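Local atomic coordinates of mercuric reductase (Metallosphaera sedula, PDB entry 4YWO), a protein that probably reduces mercuric ion to elemental mercury with electrons from NADPH, working as an FAD-containing homodimer. Residues G310-Q320 with V336-V344. Sequence-based numbering, arbitrary orientation. Where two conformers were deposited one is given.
Sequences GKMLEALAGRQ and VDENAVPQV. With FAD (flavin-adenine dinucleotide), chain B; GOL (glycerol), chain G.
L316 reaches out of the first turn of helix 314-330 and lays CD1 against two valines of 336-344, 3.9 Å from V336 CG2 and equally far from V341 CG2. Its CG stands anti to the backbone N (chi1 -178°), which carries the two methyls off the helix to that segment; CD2 faces E338 OE2. Further along the helix, V336 sits astride R319 and Q320, CG2 against the CG of R319 and CG1 against that of Q320. Beyond those methylenes both chains find polar partners: the R319 guanidinium forms a salt bridge with D432 of the second subunit, and Q320 OE1 accepts from the amide of G305. At the N-cap, L313 and V341 lie alongside one another, pointing in opposite senses, with L313 CD1 3.6 Å from V341 CG1 and 3.5 Å from P342 O.

K311 runs extended alongside E338, methylenes against CG and OE2, so the two charges pass without pairing: K311 NZ is 5.3 Å from E338 OE2. K311 NZ makes a weak hydrogen bond to E338 O (3.3 Å) and reaches V341 O through a water. Just beyond L313, E314 N donates to flavin O2 (2.9 Å).

The contact thus joins the helix that meets the flavin to the segment that runs into strand 343-345, an edge strand, within this chain, of the antiparallel sheet. Apolar methyls form its centre, while K311 bonds to backbone oxygen and water, so any attraction to E338 probably acts across a gap, without a direct salt bridge.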
ATOM      1  N   GLY A 310     -21.167  15.353  -7.629  1.00 22.78           N
ATOM      2  CA  GLY A 310     -20.923  14.399  -6.477  1.00 23.43           C
ATOM      3  C   GLY A 310     -19.427  14.406  -6.166  1.00 19.89           C
ATOM      4  O   GLY A 310     -18.764  15.454  -6.174  1.00 22.60           O
ATOM      5  N   LYS A 311     -18.905  13.245  -5.831  1.00 20.77           N
ATOM      6  CA  LYS A 311     -17.489  13.180  -5.597  1.00 18.66           C
ATOM      7  C   LYS A 311     -16.770  13.402  -6.922  1.00 17.90           C
ATOM      8  O   LYS A 311     -17.266  12.937  -7.972  1.00 22.96           O
ATOM      9  CB  LYS A 311     -17.104  11.786  -5.107  1.00 20.77           C
ATOM     10  CG  LYS A 311     -17.665  11.510  -3.726  1.00 23.97           C
ATOM     11  CD  LYS A 311     -17.359  10.129  -3.235  1.00 27.81           C
ATOM     12  CE  LYS A 311     -18.207   9.998  -1.952  1.00 35.82           C
ATOM     13  NZ  LYS A 311     -17.826   8.813  -1.232  1.00 41.93           N
ATOM     14  N   MET A 312     -15.617  14.042  -6.829  1.00 18.02           N
ATOM     15  CA  MET A 312     -14.866  14.335  -8.023  1.00 19.98           C
ATOM     16  C   MET A 312     -13.557  13.533  -7.971  1.00 17.14           C
ATOM     17  O   MET A 312     -12.555  13.957  -7.346  1.00 20.76           O
ATOM     18  CB  MET A 312     -14.712  15.845  -8.245  1.00 21.52           C
ATOM     19  CG  MET A 312     -16.137  16.414  -8.479  1.00 23.47           C
ATOM     20  SD  MET A 312     -16.024  18.140  -8.838  1.00 26.81           S
ATOM     21  CE  MET A 312     -17.758  18.681  -9.012  1.00 25.58           C
ATOM     22  N   LEU A 313     -13.562  12.421  -8.652  1.00 16.02           N
ATOM     23  CA  LEU A 313     -12.441  11.493  -8.624  1.00 16.08           C
ATOM     24  C   LEU A 313     -12.269  10.880  -9.991  1.00 16.69           C
ATOM     25  O   LEU A 313     -13.295  10.427 -10.591  1.00 17.03           O
ATOM     26  CB  LEU A 313     -12.757  10.387  -7.645  1.00 17.97           C
ATOM     27  CG  LEU A 313     -12.877  10.783  -6.155  1.00 18.59           C
ATOM     28  CD1 LEU A 313     -13.652   9.737  -5.372  1.00 19.25           C
ATOM     29  CD2 LEU A 313     -11.467  10.863  -5.564  1.00 21.36           C
ATOM     30  N   GLU A 314     -11.041  10.661 -10.436  1.00 16.25           N
ATOM     31  CA  GLU A 314     -10.801  10.074 -11.713  1.00 16.02           C
ATOM     32  C   GLU A 314     -11.327   8.671 -11.844  1.00 14.98           C
ATOM     33  O   GLU A 314     -11.948   8.285 -12.852  1.00 15.28           O
ATOM     34  CB  GLU A 314      -9.313  10.174 -12.044  1.00 17.35           C
ATOM     35  CG  GLU A 314      -8.984   9.733 -13.437  1.00 20.62           C
ATOM     36  CD  GLU A 314      -8.808   8.202 -13.593  1.00 28.15           C
ATOM     37  OE1 GLU A 314      -8.789   7.379 -12.628  1.00 28.26           O
ATOM     38  OE2 GLU A 314      -8.729   7.707 -14.750  1.00 31.83           O
ATOM     39  N   ALA A 315     -11.090   7.796 -10.828  1.00 14.16           N
ATOM     40  CA  ALA A 315     -11.476   6.435 -10.978  1.00 15.03           C
ATOM     41  C   ALA A 315     -13.002   6.283 -10.993  1.00 14.51           C
ATOM     42  O   ALA A 315     -13.556   5.393 -11.661  1.00 16.40           O
ATOM     43  CB  ALA A 315     -10.861   5.596  -9.781  1.00 16.92           C
ATOM     44  N   LEU A 316     -13.677   7.135 -10.223  1.00 13.55           N
ATOM     45  CA  LEU A 316     -15.170   7.140 -10.189  1.00 14.87           C
ATOM     46  C   LEU A 316     -15.716   7.693 -11.549  1.00 14.52           C
ATOM     47  O   LEU A 316     -16.653   7.089 -12.101  1.00 15.93           O
ATOM     48  CB  LEU A 316     -15.682   8.021  -9.071  1.00 15.84           C
ATOM     49  CG  LEU A 316     -17.188   8.028  -8.952  1.00 18.03           C
ATOM     50  CD1 LEU A 316     -17.806   6.664  -8.748  1.00 19.46           C
ATOM     51  CD2 LEU A 316     -17.638   9.025  -7.856  1.00 18.85           C
ATOM     52  N   ALA A 317     -15.049   8.716 -12.069  1.00 14.86           N
ATOM     53  CA  ALA A 317     -15.527   9.265 -13.393  1.00 15.00           C
ATOM     54  C   ALA A 317     -15.426   8.165 -14.472  1.00 15.41           C
ATOM     55  O   ALA A 317     -16.390   7.934 -15.208  1.00 15.90           O
ATOM     56  CB  ALA A 317     -14.733  10.503 -13.764  1.00 14.90           C
ATOM     57  N   GLY A 318     -14.311   7.405 -14.487  1.00 17.03           N
ATOM     58  CA  GLY A 318     -14.122   6.315 -15.403  1.00 17.20           C
ATOM     59  C   GLY A 318     -15.212   5.272 -15.248  1.00 17.53           C
ATOM     60  O   GLY A 318     -15.839   4.836 -16.214  1.00 18.95           O
ATOM     61  N   ARG A 319     -15.379   4.768 -14.047  1.00 16.00           N
ATOM     62  CA  ARG A 319     -16.404   3.758 -13.739  1.00 16.65           C
ATOM     63  C   ARG A 319     -17.791   4.220 -14.161  1.00 17.61           C
ATOM     64  O   ARG A 319     -18.507   3.397 -14.827  1.00 19.45           O
ATOM     65  CB  ARG A 319     -16.437   3.399 -12.296  1.00 20.67           C
ATOM     66  CG  ARG A 319     -17.338   2.230 -11.962  1.00 25.36           C
ATOM     67  CD  ARG A 319     -16.621   0.985 -12.456  1.00 29.44           C
ATOM     68  NE  ARG A 319     -17.433  -0.211 -12.561  1.00 41.75           N
ATOM     69  CZ  ARG A 319     -17.268  -1.136 -13.516  1.00 40.18           C
ATOM     70  NH1 ARG A 319     -16.447  -0.929 -14.566  1.00 47.55           N
ATOM     71  NH2 ARG A 319     -17.995  -2.204 -13.458  1.00 54.81           N
ATOM     72  N   GLN A 320     -18.185   5.468 -13.824  1.00 15.54           N
ATOM     73  CA  GLN A 320     -19.494   6.037 -14.250  1.00 16.08           C
ATOM     74  C   GLN A 320     -19.575   6.114 -15.761  1.00 16.78           C
ATOM     75  O   GLN A 320     -20.676   5.800 -16.307  1.00 16.01           O
ATOM     76  CB  GLN A 320     -19.720   7.339 -13.560  1.00 15.26           C
ATOM     77  CG  GLN A 320     -19.901   7.306 -12.056  1.00 15.81           C
ATOM     78  CD  GLN A 320     -20.044   8.606 -11.451  1.00 16.67           C
ATOM     79  OE1 GLN A 320     -19.459   9.632 -11.965  1.00 17.58           O
ATOM     80  NE2 GLN A 320     -20.686   8.677 -10.311  1.00 18.04           N
ATOM     81  N   VAL A 336     -23.166   2.298  -9.527  1.00 26.90           N
ATOM     82  CA  VAL A 336     -21.853   2.287  -8.925  1.00 32.01           C
ATOM     83  C   VAL A 336     -22.094   2.844  -7.554  1.00 39.73           C
ATOM     84  O   VAL A 336     -22.369   4.057  -7.393  1.00 40.75           O
ATOM     85  CB  VAL A 336     -20.762   3.056  -9.717  1.00 40.92           C
ATOM     86  CG1 VAL A 336     -21.255   4.380 -10.103  1.00 38.74           C
ATOM     87  CG2 VAL A 336     -19.469   3.183  -8.907  1.00 45.02           C
ATOM     88  N   ASP A 337     -21.947   1.933  -6.597  1.00 32.76           N
ATOM     89  CA  ASP A 337     -22.058   2.247  -5.132  1.00 41.86           C
ATOM     90  C   ASP A 337     -20.995   3.222  -4.628  1.00 38.57           C
ATOM     91  O   ASP A 337     -19.828   2.816  -4.463  1.00 33.08           O
ATOM     92  CB  ASP A 337     -21.936   0.912  -4.415  1.00 43.16           C
ATOM     93  CG  ASP A 337     -21.842   1.026  -2.853  1.00 55.38           C
ATOM     94  OD1 ASP A 337     -22.332   2.025  -2.249  1.00 60.81           O
ATOM     95  OD2 ASP A 337     -21.268   0.063  -2.266  1.00 48.25           O
ATOM     96  N   GLU A 338     -21.384   4.470  -4.385  1.00 34.97           N
ATOM     97  CA  GLU A 338     -20.446   5.504  -3.963  1.00 37.22           C
ATOM     98  C   GLU A 338     -19.864   5.255  -2.574  1.00 30.24           C
ATOM     99  O   GLU A 338     -18.852   5.852  -2.207  1.00 34.99           O
ATOM    100  CB  GLU A 338     -21.114   6.880  -4.010  1.00 46.48           C
ATOM    101  CG  GLU A 338     -20.259   7.963  -4.646  1.00 42.20           C
ATOM    102  CD  GLU A 338     -21.084   8.997  -5.387  1.00 54.43           C
ATOM    103  OE1 GLU A 338     -22.222   8.677  -5.785  1.00 74.40           O
ATOM    104  OE2 GLU A 338     -20.592  10.132  -5.570  1.00 33.65           O
ATOM    105  N   ASN A 339     -20.499   4.380  -1.800  1.00 29.54           N
ATOM    106  CA  ASN A 339     -20.005   4.095  -0.376  1.00 31.91           C
ATOM    107  C   ASN A 339     -18.948   3.002  -0.298  1.00 25.49           C
ATOM    108  O   ASN A 339     -18.524   2.635   0.775  1.00 23.97           O
ATOM    109  CB  ASN A 339     -21.167   3.842   0.560  1.00 38.30           C
ATOM    110  CG  ASN A 339     -22.033   5.100   0.750  1.00 40.86           C
ATOM    111  OD1 ASN A 339     -21.548   6.258   0.685  1.00 39.64           O
ATOM    112  ND2 ASN A 339     -23.308   4.879   1.003  1.00 43.87           N
ATOM    113  N   ALA A 340     -18.398   2.583  -1.465  1.00 20.38           N
ATOM    114  CA  ALA A 340     -17.160   1.802  -1.493  1.00 20.79           C
ATOM    115  C   ALA A 340     -16.111   2.493  -2.395  1.00 17.05           C
ATOM    116  O   ALA A 340     -15.180   1.839  -2.853  1.00 18.25           O
ATOM    117  CB  ALA A 340     -17.387   0.390  -1.970  1.00 25.78           C
ATOM    118  N   VAL A 341     -16.270   3.775  -2.658  1.00 15.20           N
ATOM    119  CA  VAL A 341     -15.323   4.521  -3.504  1.00 14.86           C
ATOM    120  C   VAL A 341     -14.321   5.283  -2.607  1.00 15.16           C
ATOM    121  O   VAL A 341     -14.691   6.164  -1.785  1.00 15.12           O
ATOM    122  CB  VAL A 341     -16.074   5.544  -4.353  1.00 17.91           C
ATOM    123  CG1 VAL A 341     -15.099   6.410  -5.125  1.00 20.96           C
ATOM    124  CG2 VAL A 341     -16.934   4.802  -5.389  1.00 19.10           C
ATOM    125  N   PRO A 342     -13.016   4.993  -2.756  1.00 13.41           N
ATOM    126  CA  PRO A 342     -12.014   5.730  -1.926  1.00 13.45           C
ATOM    127  C   PRO A 342     -11.644   7.104  -2.336  1.00 14.83           C
ATOM    128  O   PRO A 342     -11.790   7.445  -3.526  1.00 15.69           O
ATOM    129  CB  PRO A 342     -10.771   4.823  -1.972  1.00 14.92           C
ATOM    130  CG  PRO A 342     -10.906   4.194  -3.323  1.00 16.43           C
ATOM    131  CD  PRO A 342     -12.339   4.071  -3.651  1.00 13.56           C
ATOM    132  N   GLN A 343     -11.275   7.949  -1.366  0.50 13.47           N
ATOM    133  CA  GLN A 343     -10.680   9.236  -1.624  0.50 13.71           C
ATOM    134  C   GLN A 343      -9.405   9.421  -0.808  0.50 13.50           C
ATOM    135  O   GLN A 343      -9.391   9.209   0.412  0.50 12.86           O
ATOM    136  CB  GLN A 343     -11.626  10.410  -1.285  0.50 14.53           C
ATOM    137  CG  GLN A 343     -10.946  11.762  -1.526  0.50 15.71           C
ATOM    138  CD  GLN A 343     -11.724  12.938  -0.949  0.50 16.02           C
ATOM    139  OE1 GLN A 343     -12.876  12.811  -0.494  0.50 19.11           O
ATOM    140  NE2 GLN A 343     -11.143  14.094  -1.091  0.50 15.77           N
ATOM    141  N   VAL A 344      -8.405  10.013  -1.437  1.00 14.31           N
ATOM    142  CA  VAL A 344      -7.105  10.197  -0.824  1.00 14.09           C
ATOM    143  C   VAL A 344      -6.664  11.614  -1.083  1.00 15.44           C
ATOM    144  O   VAL A 344      -6.875  12.226  -2.177  1.00 16.63           O
ATOM    145  CB  VAL A 344      -5.996   9.236  -1.421  1.00 12.96           C
ATOM    146  CG1 VAL A 344      -4.591   9.533  -0.938  1.00 16.45           C
ATOM    147  CG2 VAL A 344      -6.356   7.782  -1.149  1.00 13.46           C
TER
HETATM  148  PA  FAD B 501     -13.370  16.261 -17.409  1.00 17.78           P
HETATM  149  O1A FAD B 501     -12.150  15.389 -17.585  1.00 19.64           O
HETATM  150  O2A FAD B 501     -13.207  17.738 -17.139  1.00 18.26           O
HETATM  151  O5B FAD B 501     -14.305  16.087 -18.707  1.00 17.74           O
HETATM  152  C5B FAD B 501     -14.798  17.230 -19.403  1.00 17.11           C
HETATM  153  C4B FAD B 501     -14.156  17.299 -20.783  1.00 17.73           C
HETATM  154  O4B FAD B 501     -15.172  17.404 -21.784  1.00 19.23           O
HETATM  155  C3B FAD B 501     -13.249  18.513 -20.910  1.00 20.09           C
HETATM  156  O3B FAD B 501     -11.911  18.099 -21.197  1.00 25.99           O
HETATM  157  C2B FAD B 501     -13.798  19.334 -22.059  1.00 19.08           C
HETATM  158  O2B FAD B 501     -12.813  19.452 -23.090  1.00 23.94           O
HETATM  159  C1B FAD B 501     -15.012  18.582 -22.580  1.00 18.32           C
HETATM  160  N9A FAD B 501     -16.220  19.436 -22.461  1.00 17.10           N
HETATM  161  C8A FAD B 501     -16.629  20.068 -21.346  1.00 16.71           C
HETATM  162  N7A FAD B 501     -17.771  20.768 -21.570  1.00 19.54           N
HETATM  163  C5A FAD B 501     -18.109  20.585 -22.860  1.00 17.10           C
HETATM  164  C6A FAD B 501     -19.203  21.038 -23.752  1.00 17.35           C
HETATM  165  N6A FAD B 501     -20.188  21.849 -23.297  1.00 20.32           N
HETATM  166  N1A FAD B 501     -19.184  20.615 -25.036  1.00 18.49           N
HETATM  167  C2A FAD B 501     -18.210  19.810 -25.501  1.00 19.44           C
HETATM  168  N3A FAD B 501     -17.190  19.360 -24.748  1.00 19.50           N
HETATM  169  C4A FAD B 501     -17.084  19.706 -23.443  1.00 17.83           C
HETATM  170  N1  FAD B 501      -8.942  12.817  -8.790  1.00 16.17           N
HETATM  171  C2  FAD B 501      -8.374  11.686  -8.300  1.00 19.73           C
HETATM  172  O2  FAD B 501      -9.045  10.631  -8.295  1.00 18.81           O
HETATM  173  N3  FAD B 501      -7.118  11.653  -7.820  1.00 18.22           N
HETATM  174  C4  FAD B 501      -6.336  12.739  -7.791  1.00 22.99           C
HETATM  175  O4  FAD B 501      -5.171  12.676  -7.338  1.00 24.59           O
HETATM  176  C4X FAD B 501      -6.881  14.017  -8.308  1.00 19.87           C
HETATM  177  N5  FAD B 501      -6.156  15.157  -8.314  1.00 19.22           N
HETATM  178  C5X FAD B 501      -6.682  16.309  -8.793  1.00 17.24           C
HETATM  179  C6  FAD B 501      -5.917  17.470  -8.788  1.00 16.55           C
HETATM  180  C7  FAD B 501      -6.450  18.657  -9.278  1.00 17.65           C
HETATM  181  C7M FAD B 501      -5.619  19.913  -9.272  1.00 18.69           C
HETATM  182  C8  FAD B 501      -7.839  18.688  -9.808  1.00 18.79           C
HETATM  183  C8M FAD B 501      -8.414  19.975 -10.337  1.00 18.68           C
HETATM  184  C9  FAD B 501      -8.608  17.530  -9.814  1.00 16.81           C
HETATM  185  C9A FAD B 501      -8.075  16.343  -9.325  1.00 17.00           C
HETATM  186  N10 FAD B 501      -8.847  15.165  -9.327  1.00 16.62           N
HETATM  187  C10 FAD B 501      -8.269  13.985  -8.822  1.00 17.59           C
HETATM  188  C1' FAD B 501     -10.218  15.166  -9.842  1.00 16.27           C
HETATM  189  C2' FAD B 501     -10.238  14.550 -11.236  1.00 18.32           C
HETATM  190  O2' FAD B 501      -9.259  15.195 -12.057  1.00 21.07           O
HETATM  191  C3' FAD B 501     -11.613  14.693 -11.877  1.00 20.35           C
HETATM  192  O3' FAD B 501     -12.611  14.190 -10.982  1.00 21.49           O
HETATM  193  C4' FAD B 501     -11.682  13.931 -13.195  1.00 20.13           C
HETATM  194  O4' FAD B 501     -10.822  14.555 -14.153  1.00 23.83           O
HETATM  195  C5' FAD B 501     -13.107  13.903 -13.736  1.00 18.28           C
HETATM  196  O5' FAD B 501     -13.077  13.708 -15.148  1.00 17.38           O
HETATM  197  P   FAD B 501     -14.372  14.036 -16.046  1.00 15.20           P
HETATM  198  O1P FAD B 501     -14.185  13.387 -17.397  1.00 14.88           O
HETATM  199  O2P FAD B 501     -15.604  13.731 -15.228  1.00 14.52           O
HETATM  200  O3P FAD B 501     -14.274  15.631 -16.235  1.00 15.00           O
HETATM  201  C1  GOL G 506     -24.251  10.082  -8.967  1.00 48.00           C
HETATM  202  O1  GOL G 506     -23.740  11.084  -8.080  1.00 39.22           O
HETATM  203  C2  GOL G 506     -24.596   8.829  -8.173  1.00 49.55           C
HETATM  204  O2  GOL G 506     -26.016   8.752  -7.997  1.00 59.57           O
HETATM  205  C3  GOL G 506     -24.111   7.597  -8.930  1.00 49.27           C
HETATM  206  O3  GOL G 506     -22.713   7.409  -8.688  1.00 41.63           O
HETATM  207  O   HOH W   1     -15.006   8.351  -0.228  1.00 25.76           O
HETATM  208  O   HOH W   2     -19.234   7.388   0.697  1.00 41.30           O
HETATM  209  O   HOH W   3     -21.047  11.130  -8.580  1.00 26.22           O